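Local coordinates for protein putative pyrroline carboxylate reductase (Streptococcus pyogenes, PDB 2AHR) that probably catalyses the NAD(P)H-dependent reduction of 1-pyrroline-5-carboxylate to L-proline, the last step of proline biosynthesis, at residues E[28-36]-E[48-57]; E[104-112]-E[124-132]. All coordinates share one frame; numbering follows the deposited sequence.

Interaction 1 (E[28-36]-E[48-57]); sequences ELIISGSSL and LPYAMSHQDL. With NAP (NADP nicotinamide-adenine-dinucleotide phosphate), chain S.
Ile-30 and Leu-57 run antiparallel alongside one another, CG2 of Ile-30 lying 3.7 Å from CD2 of Leu-57, at the outermost strand that this chain gives its Rossmann-fold sheet. Strand 28-32 pairs on one edge with strand 5-9; along the other, and parallel to it, runs the extended 48-51, reached through helix 36-46 in the manner of a beta-alpha-beta crossover, although 48-51 makes only one bridge, Tyr-50 with Ile-31. Ile-31 N donates to Pro-49 O, and Ala-51 N reaches Ile-31 O over 2.9 Å. Ile-30, Ala-51 and Leu-57 are the buried side. Ile-30 CG1, anti to the backbone N (chi1 180°), runs alongside 49-51, with CD1 3.7 Å from Tyr-50 O. The solvent side has fewer contacts: exposed selenomethionine Met-52, bent at chi2 and chi3, brings CE within 3.6 Å of Leu-36 CD2, while Leu-36 CD1 meets the partly exposed Tyr-50 ring obliquely at CE2.

Past the strand the contact becomes the adenosine end of the NADP site. Ser-34 OG donates to the 2'-phosphate oxygen O1X of the cofactor. Helix 54-58 is N-capped by Ser-53; Asp-56 is tied by its backbone N to Ser-53 OG and by its carboxylate to the N-H of Met-52, one residue earlier. The imidazole of His-54 is held at both nitrogens, its partners near the ring plane, so its rotation is largely fixed: ND1 shares a 2.6 Å hydrogen bond with Ser-32 OG, and NE2 donates to adenine N1A at 3.0 Å.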
loop_
_atom_site.group_PDB
_atom_site.type_symbol
_atom_site.label_atom_id
_atom_site.label_comp_id
_atom_site.label_asym_id
_atom_site.label_seq_id
_atom_site.Cartn_x
_atom_site.Cartn_y
_atom_site.Cartn_z
ATOM N N GLU E 28 -40.650 39.421 9.926
ATOM C CA GLU E 28 -39.803 40.331 10.656
ATOM C C GLU E 28 -38.673 39.533 11.275
ATOM O O GLU E 28 -38.898 38.453 11.819
ATOM C CB GLU E 28 -40.646 40.975 11.750
ATOM C CG GLU E 28 -40.094 42.239 12.339
ATOM C CD GLU E 28 -41.118 42.943 13.205
ATOM O OE1 GLU E 28 -42.338 42.713 13.012
ATOM O OE2 GLU E 28 -40.702 43.723 14.087
ATOM N N LEU E 29 -37.458 40.058 11.211
ATOM C CA LEU E 29 -36.312 39.303 11.693
ATOM C C LEU E 29 -35.569 40.002 12.819
ATOM O O LEU E 29 -35.442 41.227 12.826
ATOM C CB LEU E 29 -35.355 38.966 10.535
ATOM C CG LEU E 29 -35.994 38.477 9.225
ATOM C CD1 LEU E 29 -34.964 38.414 8.104
ATOM C CD2 LEU E 29 -36.720 37.135 9.396
ATOM N N ILE E 30 -35.079 39.207 13.767
ATOM C CA ILE E 30 -34.232 39.702 14.851
ATOM C C ILE E 30 -33.188 38.638 15.222
ATOM O O ILE E 30 -33.488 37.436 15.224
ATOM C CB ILE E 30 -35.073 40.190 16.079
ATOM C CG1 ILE E 30 -34.161 40.706 17.210
ATOM C CG2 ILE E 30 -36.054 39.097 16.550
ATOM C CD1 ILE E 30 -34.812 41.783 18.145
ATOM N N ILE E 31 -31.963 39.084 15.506
ATOM C CA ILE E 31 -30.846 38.174 15.748
ATOM C C ILE E 31 -30.290 38.282 17.169
ATOM O O ILE E 31 -30.656 39.193 17.919
ATOM C CB ILE E 31 -29.721 38.325 14.681
ATOM C CG1 ILE E 31 -29.139 39.738 14.651
ATOM C CG2 ILE E 31 -30.240 37.954 13.304
ATOM C CD1 ILE E 31 -27.981 39.948 15.600
ATOM N N SER E 32 -29.417 37.341 17.527
ATOM C CA SER E 32 -28.818 37.279 18.852
ATOM C C SER E 32 -27.507 36.470 18.798
ATOM O O SER E 32 -27.522 35.267 18.516
ATOM C CB SER E 32 -29.822 36.656 19.829
ATOM O OG SER E 32 -29.406 36.816 21.169
ATOM N N GLY E 33 -26.383 37.132 19.066
ATOM C CA GLY E 33 -25.057 36.528 18.879
ATOM C C GLY E 33 -24.458 35.858 20.102
ATOM O O GLY E 33 -25.177 35.519 21.030
ATOM N N SER E 34 -23.137 35.668 20.090
ATOM C CA SER E 34 -22.411 34.992 21.181
ATOM C C SER E 34 -22.177 35.904 22.382
ATOM O O SER E 34 -22.053 35.435 23.516
ATOM C CB SER E 34 -21.071 34.423 20.688
ATOM O OG SER E 34 -20.173 35.447 20.287
ATOM N N SER E 35 -22.084 37.199 22.108
ATOM C CA SER E 35 -22.072 38.236 23.132
ATOM C C SER E 35 -22.871 39.411 22.591
ATOM O O SER E 35 -23.070 39.515 21.380
ATOM C CB SER E 35 -20.636 38.660 23.473
ATOM O OG SER E 35 -19.970 39.204 22.347
ATOM N N LEU E 36 -23.342 40.282 23.480
ATOM C CA LEU E 36 -24.043 41.504 23.070
ATOM C C LEU E 36 -23.183 42.356 22.136
ATOM O O LEU E 36 -23.685 42.931 21.166
ATOM C CB LEU E 36 -24.475 42.322 24.288
ATOM C CG LEU E 36 -25.295 43.585 24.015
ATOM C CD1 LEU E 36 -26.645 43.273 23.364
ATOM C CD2 LEU E 36 -25.468 44.379 25.305
ATOM N N LEU E 48 -30.001 44.541 10.551
ATOM C CA LEU E 48 -31.149 43.935 11.226
ATOM C C LEU E 48 -31.194 44.294 12.705
ATOM O O LEU E 48 -30.163 44.640 13.285
ATOM C CB LEU E 48 -31.113 42.408 11.081
ATOM C CG LEU E 48 -31.409 41.769 9.723
ATOM C CD1 LEU E 48 -31.007 40.299 9.771
ATOM C CD2 LEU E 48 -32.874 41.917 9.317
ATOM N N PRO E 49 -32.393 44.208 13.324
ATOM C CA PRO E 49 -32.498 44.384 14.774
ATOM C C PRO E 49 -31.723 43.299 15.519
ATOM O O PRO E 49 -31.652 42.157 15.047
ATOM C CB PRO E 49 -33.998 44.219 15.042
ATOM C CG PRO E 49 -34.661 44.468 13.726
ATOM C CD PRO E 49 -33.709 43.955 12.708
ATOM N N TYR E 50 -31.135 43.658 16.656
ATOM C CA TYR E 50 -30.502 42.676 17.539
ATOM C C TYR E 50 -31.205 42.672 18.894
ATOM O O TYR E 50 -31.843 43.663 19.271
ATOM C CB TYR E 50 -28.999 42.955 17.715
ATOM C CG TYR E 50 -28.689 44.239 18.460
ATOM C CD1 TYR E 50 -28.537 45.442 17.775
ATOM C CD2 TYR E 50 -28.553 44.250 19.853
ATOM C CE1 TYR E 50 -28.258 46.628 18.459
ATOM C CE2 TYR E 50 -28.273 45.427 20.541
ATOM C CZ TYR E 50 -28.126 46.612 19.839
ATOM O OH TYR E 50 -27.849 47.784 20.508
ATOM N N ALA E 51 -31.079 41.562 19.619
ATOM C CA ALA E 51 -31.652 41.438 20.956
ATOM C C ALA E 51 -30.615 41.637 22.066
ATOM O O ALA E 51 -29.419 41.378 21.882
ATOM C CB ALA E 51 -32.355 40.090 21.116
HETATM N N MSE E 52 -31.100 42.084 23.224
HETATM C CA MSE E 52 -30.260 42.343 24.388
HETATM C C MSE E 52 -29.751 41.053 25.044
HETATM O O MSE E 52 -28.747 41.067 25.763
HETATM C CB MSE E 52 -31.017 43.212 25.402
HETATM C CG MSE E 52 -31.397 44.619 24.903
HETATM SE SE MSE E 52 -30.031 45.594 24.223
HETATM C CE MSE E 52 -28.837 45.567 25.561
ATOM N N SER E 53 -30.449 39.949 24.781
ATOM C CA SER E 53 -30.099 38.615 25.277
ATOM C C SER E 53 -30.890 37.594 24.469
ATOM O O SER E 53 -31.778 37.972 23.703
ATOM C CB SER E 53 -30.458 38.484 26.765
ATOM O OG SER E 53 -31.864 38.375 26.954
ATOM N N HIS E 54 -30.595 36.305 24.650
ATOM C CA HIS E 54 -31.384 35.257 23.987
ATOM C C HIS E 54 -32.798 35.217 24.544
ATOM O O HIS E 54 -33.750 35.012 23.799
ATOM C CB HIS E 54 -30.742 33.863 24.094
ATOM C CG HIS E 54 -29.379 33.766 23.487
ATOM N ND1 HIS E 54 -28.982 34.531 22.413
ATOM C CD2 HIS E 54 -28.325 32.971 23.791
ATOM C CE1 HIS E 54 -27.736 34.231 22.097
ATOM N NE2 HIS E 54 -27.314 33.288 22.918
ATOM N N GLN E 55 -32.935 35.410 25.852
ATOM C CA GLN E 55 -34.263 35.452 26.466
ATOM C C GLN E 55 -35.048 36.655 25.956
ATOM O O GLN E 55 -36.243 36.544 25.673
ATOM C CB GLN E 55 -34.182 35.434 27.997
ATOM C CG GLN E 55 -35.485 35.006 28.693
ATOM C CD GLN E 55 -35.976 33.614 28.291
ATOM O OE1 GLN E 55 -35.299 32.608 28.510
ATOM N NE2 GLN E 55 -37.172 33.556 27.723
ATOM N N ASP E 56 -34.359 37.790 25.815
ATOM C CA ASP E 56 -34.936 39.012 25.242
ATOM C C ASP E 56 -35.463 38.732 23.826
ATOM O O ASP E 56 -36.569 39.157 23.468
ATOM C CB ASP E 56 -33.900 40.150 25.247
ATOM C CG ASP E 56 -34.446 41.466 24.677
ATOM O OD1 ASP E 56 -33.817 42.023 23.742
ATOM O OD2 ASP E 56 -35.494 41.954 25.169
ATOM N N LEU E 57 -34.668 38.003 23.037
ATOM C CA LEU E 57 -35.095 37.468 21.736
ATOM C C LEU E 57 -36.363 36.597 21.874
ATOM O O LEU E 57 -37.386 36.865 21.227
ATOM C CB LEU E 57 -33.932 36.674 21.113
ATOM C CG LEU E 57 -33.923 35.889 19.789
ATOM C CD1 LEU E 57 -35.034 34.826 19.692
ATOM C CD2 LEU E 57 -33.928 36.811 18.588
HETATM P PA NAP S . -19.941 28.842 12.658
HETATM O O1A NAP S . -18.786 28.539 13.547
HETATM O O2A NAP S . -19.478 29.539 11.423
HETATM O O5B NAP S . -21.091 29.704 13.402
HETATM C C5B NAP S . -21.440 29.500 14.752
HETATM C C4B NAP S . -21.769 30.864 15.353
HETATM O O4B NAP S . -22.405 30.747 16.614
HETATM C C3B NAP S . -20.508 31.705 15.543
HETATM O O3B NAP S . -20.651 32.887 14.785
HETATM C C2B NAP S . -20.431 31.994 17.035
HETATM O O2B NAP S . -20.121 33.339 17.364
HETATM C C1B NAP S . -21.865 31.735 17.479
HETATM N N9A NAP S . -21.933 31.413 18.926
HETATM C C8A NAP S . -20.964 30.826 19.708
HETATM N N7A NAP S . -21.433 30.735 20.977
HETATM C C5A NAP S . -22.685 31.260 21.020
HETATM C C6A NAP S . -23.598 31.430 22.062
HETATM N N6A NAP S . -23.121 31.570 23.297
HETATM N N1A NAP S . -24.821 32.010 21.785
HETATM C C2A NAP S . -25.126 32.440 20.506
HETATM N N3A NAP S . -24.209 32.279 19.487
HETATM C C4A NAP S . -23.008 31.696 19.737
HETATM O O3 NAP S . -20.746 27.471 12.335
HETATM P PN NAP S . -21.651 27.240 11.010
HETATM O O1N NAP S . -20.765 26.628 9.978
HETATM O O2N NAP S . -22.432 28.457 10.660
HETATM O O5D NAP S . -22.668 26.098 11.531
HETATM C C5D NAP S . -23.790 26.413 12.326
HETATM C C4D NAP S . -24.812 25.280 12.259
HETATM O O4D NAP S . -25.209 25.015 10.927
HETATM C C3D NAP S . -24.242 23.981 12.819
HETATM O O3D NAP S . -25.182 23.467 13.732
HETATM C C2D NAP S . -24.071 23.041 11.632
HETATM O O2D NAP S . -24.340 21.699 12.021
HETATM C C1D NAP S . -25.065 23.632 10.608
HETATM N N1N NAP S . -24.692 23.524 9.173
HETATM C C2N NAP S . -23.571 24.155 8.671
HETATM C C3N NAP S . -23.262 24.063 7.310
HETATM C C7N NAP S . -22.122 24.839 6.716
HETATM O O7N NAP S . -21.939 24.734 5.323
HETATM N N7N NAP S . -21.332 25.596 7.488
HETATM C C4N NAP S . -24.098 23.332 6.458
HETATM C C5N NAP S . -25.230 22.707 6.962
HETATM C C6N NAP S . -25.513 22.817 8.325
HETATM P P2B NAP S . -18.643 33.990 17.260
HETATM O O1X NAP S . -18.694 35.358 17.919
HETATM O O2X NAP S . -17.657 33.120 18.005
HETATM O O3X NAP S . -18.222 34.127 15.807
#

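Interaction 2 (E[104-112]-E[124-132]); sequences QDLPLLRIM and TALTGNALV
Leu-109 and Leu-126 project together from adjacent strands, CD2 of Leu-109 being 3.8 Å from CD1 of Leu-126, on one face of an antiparallel hairpin. That same CD1 also meets Ile-111 CG2, and Val-132 extends the apolar row by setting CG2 3.8 Å from Leu-109 CG. The other face carries Met-112 CB against Ala-125 CB and Arg-110 CB near Thr-127 CG2. The backbones of these last two couples form the hydrogen-bonded pairs; Leu-109/Gly-128 and Ile-111/Leu-126 are non-hydrogen-bonded. Arg-110 NH1 forms a salt bridge with Glu-155.

Where the strands end, Asn-129 carries the polar edge. Its CG stands between backbone N and carbonyl carbon (chi1 68°), which turns the amide toward 106-108: ND2 donates to Leu-106 O at 3.1 Å, lying in the carbonyl plane, whereas OD1 receives Leu-108 N at 3.1 Å from above its own carbonyl plane. Asn-129 N adds a third bond, to Leu-108 O, as the residue opens a type I turn. Leu-131 CB packs on Pro-107 CB at 4.2 Å, and its CD1 reaches Leu-106 O.

The Leu-126 face packs on helix 134-145, the Ala-125 face on helices 158-185 and 95-102; strands 86-88 and 148-152 flank the hairpin.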
loop_
_atom_site.group_PDB
_atom_site.type_symbol
_atom_site.label_atom_id
_atom_site.label_comp_id
_atom_site.label_asym_id
_atom_site.label_seq_id
_atom_site.Cartn_x
_atom_site.Cartn_y
_atom_site.Cartn_z
ATOM N N GLN E 104 -40.828 19.563 26.263
ATOM C CA GLN E 104 -41.617 18.488 25.667
ATOM C C GLN E 104 -42.953 18.974 25.134
ATOM O O GLN E 104 -43.741 18.188 24.586
ATOM C CB GLN E 104 -41.862 17.394 26.705
ATOM C CG GLN E 104 -40.581 16.773 27.283
ATOM C CD GLN E 104 -39.862 15.873 26.284
ATOM O OE1 GLN E 104 -40.459 15.410 25.309
ATOM N NE2 GLN E 104 -38.582 15.611 26.534
ATOM N N ASP E 105 -43.207 20.268 25.311
ATOM C CA ASP E 105 -44.463 20.883 24.877
ATOM C C ASP E 105 -44.309 21.797 23.655
ATOM O O ASP E 105 -45.240 22.508 23.294
ATOM C CB ASP E 105 -45.134 21.633 26.042
ATOM C CG ASP E 105 -44.240 22.711 26.652
ATOM O OD1 ASP E 105 -42.994 22.639 26.514
ATOM O OD2 ASP E 105 -44.793 23.641 27.278
ATOM N N LEU E 106 -43.150 21.755 23.000
ATOM C CA LEU E 106 -42.899 22.609 21.835
ATOM C C LEU E 106 -42.920 21.851 20.501
ATOM O O LEU E 106 -42.342 20.765 20.389
ATOM C CB LEU E 106 -41.588 23.379 22.003
ATOM C CG LEU E 106 -41.569 24.281 23.242
ATOM C CD1 LEU E 106 -40.169 24.798 23.525
ATOM C CD2 LEU E 106 -42.576 25.439 23.122
ATOM N N PRO E 107 -43.608 22.413 19.490
ATOM C CA PRO E 107 -43.411 21.895 18.138
ATOM C C PRO E 107 -41.967 22.184 17.727
ATOM O O PRO E 107 -41.509 23.312 17.855
ATOM C CB PRO E 107 -44.402 22.716 17.293
ATOM C CG PRO E 107 -45.425 23.254 18.314
ATOM C CD PRO E 107 -44.586 23.519 19.526
ATOM N N LEU E 108 -41.247 21.158 17.285
ATOM C CA LEU E 108 -39.841 21.324 16.907
ATOM C C LEU E 108 -39.596 20.795 15.508
ATOM O O LEU E 108 -40.133 19.735 15.108
ATOM C CB LEU E 108 -38.894 20.637 17.902
ATOM C CG LEU E 108 -38.996 20.974 19.402
ATOM C CD1 LEU E 108 -38.319 19.898 20.220
ATOM C CD2 LEU E 108 -38.429 22.361 19.735
ATOM N N LEU E 109 -38.784 21.542 14.770
ATOM C CA LEU E 109 -38.450 21.179 13.397
ATOM C C LEU E 109 -36.961 21.135 13.177
ATOM O O LEU E 109 -36.205 21.893 13.795
ATOM C CB LEU E 109 -39.092 22.143 12.391
ATOM C CG LEU E 109 -40.619 22.181 12.419
ATOM C CD1 LEU E 109 -41.093 23.401 13.208
ATOM C CD2 LEU E 109 -41.202 22.155 11.021
ATOM N N ARG E 110 -36.547 20.229 12.295
ATOM C CA ARG E 110 -35.171 20.193 11.828
ATOM C C ARG E 110 -35.066 20.504 10.336
ATOM O O ARG E 110 -35.842 19.980 9.524
ATOM C CB ARG E 110 -34.530 18.815 12.087
ATOM C CG ARG E 110 -34.051 18.577 13.495
ATOM C CD ARG E 110 -33.360 17.207 13.584
ATOM N NE ARG E 110 -32.001 17.213 13.033
ATOM C CZ ARG E 110 -31.250 16.120 12.888
ATOM N NH1 ARG E 110 -31.722 14.924 13.236
ATOM N NH2 ARG E 110 -30.024 16.226 12.400
ATOM N N ILE E 111 -34.080 21.334 9.997
ATOM C CA ILE E 111 -33.664 21.540 8.618
ATOM C C ILE E 111 -32.184 21.167 8.401
ATOM O O ILE E 111 -31.346 21.225 9.338
ATOM C CB ILE E 111 -33.934 22.998 8.123
ATOM C CG1 ILE E 111 -33.108 24.013 8.923
ATOM C CG2 ILE E 111 -35.444 23.307 8.138
ATOM C CD1 ILE E 111 -33.148 25.473 8.347
HETATM N N MSE E 112 -31.872 20.742 7.179
HETATM C CA MSE E 112 -30.484 20.521 6.785
HETATM C C MSE E 112 -30.240 21.255 5.487
HETATM O O MSE E 112 -30.518 20.721 4.426
HETATM C CB MSE E 112 -30.120 19.028 6.670
HETATM C CG MSE E 112 -28.597 18.745 6.418
HETATM SE SE MSE E 112 -27.418 19.851 7.296
HETATM C CE MSE E 112 -27.839 19.332 8.943
ATOM N N THR E 124 -32.412 21.634 0.884
ATOM C CA THR E 124 -32.703 21.624 2.315
ATOM C C THR E 124 -33.677 20.534 2.720
ATOM O O THR E 124 -34.789 20.454 2.190
ATOM C CB THR E 124 -33.271 22.999 2.765
ATOM O OG1 THR E 124 -32.352 24.034 2.389
ATOM C CG2 THR E 124 -33.478 23.060 4.284
ATOM N N ALA E 125 -33.262 19.685 3.664
ATOM C CA ALA E 125 -34.168 18.713 4.247
ATOM C C ALA E 125 -35.003 19.399 5.330
ATOM O O ALA E 125 -34.531 20.332 6.002
ATOM C CB ALA E 125 -33.399 17.531 4.831
ATOM N N LEU E 126 -36.234 18.915 5.500
ATOM C CA LEU E 126 -37.152 19.443 6.504
ATOM C C LEU E 126 -37.911 18.303 7.159
ATOM O O LEU E 126 -38.462 17.442 6.473
ATOM C CB LEU E 126 -38.155 20.427 5.876
ATOM C CG LEU E 126 -39.388 20.872 6.705
ATOM C CD1 LEU E 126 -38.971 21.714 7.915
ATOM C CD2 LEU E 126 -40.375 21.642 5.823
ATOM N N THR E 127 -37.943 18.298 8.484
ATOM C CA THR E 127 -38.819 17.379 9.204
ATOM C C THR E 127 -39.293 17.983 10.534
ATOM O O THR E 127 -38.662 18.896 11.064
ATOM C CB THR E 127 -38.151 15.988 9.386
ATOM O OG1 THR E 127 -39.163 15.016 9.662
ATOM C CG2 THR E 127 -37.107 15.998 10.509
ATOM N N GLY E 128 -40.388 17.447 11.079
ATOM C CA GLY E 128 -40.938 17.921 12.359
ATOM C C GLY E 128 -41.309 16.836 13.365
ATOM O O GLY E 128 -41.540 15.671 12.996
ATOM N N ASN E 129 -41.343 17.198 14.644
ATOM C CA ASN E 129 -41.810 16.255 15.659
ATOM C C ASN E 129 -43.329 16.095 15.606
ATOM O O ASN E 129 -44.012 16.734 14.792
ATOM C CB ASN E 129 -41.281 16.572 17.077
ATOM C CG ASN E 129 -41.854 17.857 17.673
ATOM O OD1 ASN E 129 -42.765 18.477 17.114
ATOM N ND2 ASN E 129 -41.299 18.273 18.828
ATOM N N ALA E 130 -43.846 15.218 16.458
ATOM C CA ALA E 130 -45.265 14.885 16.465
ATOM C C ALA E 130 -46.173 16.081 16.852
ATOM O O ALA E 130 -47.383 16.051 16.601
ATOM C CB ALA E 130 -45.494 13.683 17.374
ATOM N N LEU E 131 -45.571 17.135 17.418
ATOM C CA LEU E 131 -46.288 18.368 17.788
ATOM C C LEU E 131 -46.461 19.406 16.665
ATOM O O LEU E 131 -47.163 20.416 16.845
ATOM C CB LEU E 131 -45.615 19.033 18.986
ATOM C CG LEU E 131 -45.867 18.337 20.323
ATOM C CD1 LEU E 131 -45.058 18.975 21.435
ATOM C CD2 LEU E 131 -47.356 18.370 20.622
ATOM N N VAL E 132 -45.809 19.159 15.522
ATOM C CA VAL E 132 -45.885 20.039 14.363
ATOM C C VAL E 132 -47.108 19.715 13.513
ATOM O O VAL E 132 -47.271 18.586 13.048
ATOM C CB VAL E 132 -44.595 19.933 13.495
ATOM C CG1 VAL E 132 -44.768 20.686 12.164
ATOM C CG2 VAL E 132 -43.380 20.441 14.269
#

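How the interactions relate
Both contacts belong to the same sheet but at different places in it. Interaction 1 works at strand 28-32, outermost within the chain, where one backbone bridge is supplemented by side chains and cofactor; interaction 2 joins two inner strands, 108-112 and 122-128, through a regular antiparallel ladder and is the more deeply buried along its strands, surfacing at Gln-104, Asp-105 and Leu-131. Interactions 1 and 2 do not touch, their nearest atoms being about 10 Å apart. NADP nevertheless reaches both: 28-36 with 48-57 binds its adenine and 2'-phosphate through polar groups, whereas 104-112 with 124-132 offers it the selenomethionine side chain of Met-112.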